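Local coordinates for protein carbohydrate kinase, FGGY (Rhodospirillum rubrum, PDB 3IFR) that probably phosphorylates D-xylulose as a xylulose kinase of the FGGY carbohydrate kinase family, at residues G221-E226 against T231-G236. Sequence-based numbering, arbitrary orientation.
Sequences GAVTAE and TGLPTG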
# COMPACT_ATOMS: atom_id res chain seq x y z
N GLY A 221 10.42 -19.86 -9.19
CA GLY A 221 10.63 -20.76 -10.31
C GLY A 221 11.49 -20.08 -11.35
O GLY A 221 12.25 -19.17 -11.05
N ALA A 222 11.37 -20.51 -12.60
CA ALA A 222 12.17 -19.93 -13.66
C ALA A 222 11.26 -19.59 -14.85
O ALA A 222 10.24 -20.23 -15.04
CB ALA A 222 13.22 -20.91 -14.08
N VAL A 223 11.64 -18.58 -15.64
CA VAL A 223 10.93 -18.21 -16.86
C VAL A 223 10.99 -19.37 -17.84
O VAL A 223 12.05 -19.87 -18.18
CB VAL A 223 11.55 -16.97 -17.54
CG1 VAL A 223 11.01 -16.76 -18.95
CG2 VAL A 223 11.33 -15.72 -16.71
N THR A 224 9.81 -19.77 -18.32
CA THR A 224 9.70 -20.90 -19.21
C THR A 224 10.00 -20.50 -20.65
O THR A 224 10.23 -19.33 -20.98
CB THR A 224 8.28 -21.42 -19.20
OG1 THR A 224 7.41 -20.36 -19.60
CG2 THR A 224 7.91 -21.88 -17.81
N ALA A 225 9.98 -21.51 -21.51
CA ALA A 225 10.26 -21.28 -22.89
C ALA A 225 9.10 -20.46 -23.49
O ALA A 225 9.34 -19.46 -24.10
CB ALA A 225 10.47 -22.62 -23.62
N GLU A 226 7.85 -20.85 -23.28
CA GLU A 226 6.73 -20.03 -23.77
C GLU A 226 6.87 -18.55 -23.31
O GLU A 226 6.68 -17.61 -24.09
CB GLU A 226 5.38 -20.63 -23.33
CG GLU A 226 4.95 -21.87 -24.12
CD GLU A 226 4.31 -21.47 -25.48
OE1 GLU A 226 4.53 -20.28 -25.88
OE2 GLU A 226 3.59 -22.32 -26.12
N THR A 231 7.89 -12.62 -23.79
CA THR A 231 8.42 -11.45 -23.07
C THR A 231 9.81 -10.95 -23.45
O THR A 231 10.16 -9.81 -23.12
CB THR A 231 8.41 -11.65 -21.55
OG1 THR A 231 9.36 -12.67 -21.22
CG2 THR A 231 7.01 -12.09 -21.08
N GLY A 232 10.62 -11.77 -24.13
CA GLY A 232 12.01 -11.40 -24.37
C GLY A 232 12.97 -11.83 -23.26
O GLY A 232 14.18 -11.94 -23.46
N LEU A 233 12.44 -12.05 -22.05
CA LEU A 233 13.27 -12.53 -20.93
C LEU A 233 14.05 -13.78 -21.32
O LEU A 233 13.57 -14.64 -22.07
CB LEU A 233 12.41 -12.82 -19.69
CG LEU A 233 12.20 -11.70 -18.65
CD1 LEU A 233 12.41 -10.33 -19.21
CD2 LEU A 233 10.85 -11.75 -17.86
N PRO A 234 15.28 -13.90 -20.81
CA PRO A 234 16.07 -15.10 -21.11
C PRO A 234 15.36 -16.33 -20.60
O PRO A 234 14.73 -16.30 -19.55
CB PRO A 234 17.38 -14.89 -20.32
CG PRO A 234 17.43 -13.44 -20.01
CD PRO A 234 15.99 -12.96 -19.93
N THR A 235 15.45 -17.42 -21.35
CA THR A 235 14.89 -18.67 -20.88
C THR A 235 15.51 -19.07 -19.52
O THR A 235 16.70 -18.88 -19.29
CB THR A 235 15.13 -19.76 -21.92
OG1 THR A 235 14.51 -19.36 -23.15
CG2 THR A 235 14.55 -21.07 -21.46
N GLY A 236 14.71 -19.61 -18.61
CA GLY A 236 15.27 -20.05 -17.35
C GLY A 236 15.62 -18.98 -16.31
O GLY A 236 16.03 -19.30 -15.22
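V223 meets the segment 231-236 with both its backbone and its side chain. Its O accepts the one hydrogen bond between the two segments, from G236 N at 2.7 Å; the donor lies in the carbonyl plane, and the bond is short, with angles of 149° at both the hydrogen and the oxygen that make it moderately bent. Beside it, A222 CB rests against G236 O at 3.4 Å. The valine side chain divides its contacts. CG1, anti to the backbone N (chi1 168°), lies 3.8 Å from P234 O, whereas CG2, anti to the carbonyl carbon, approaches L233 CD2 at 4.2 Å, the two side chains crossing at about a right angle.

Further out, an ST turn shapes the start of the loop: T231 OG1 accepts from L233 N at 3.2 Å, just where G232, with positive phi, leaves the helix 225-231. L233 also packs on L63 of the helix 52-70 and on I80 of the strand 77-84. At the other end of the short helix, T224 is the N-cap, its OG1 bonded to A227 N. V223 additionally pairs through its backbone with L237, next to the strand 238-244. The contact therefore closes the helical connection between antiparallel neighbours 219-222 and 238-244 at the edge of the N-terminal-domain sheet: one directional N-H...O bond sets the register at G236, while the buried V223-L233 pair adds nondirectional apolar contact.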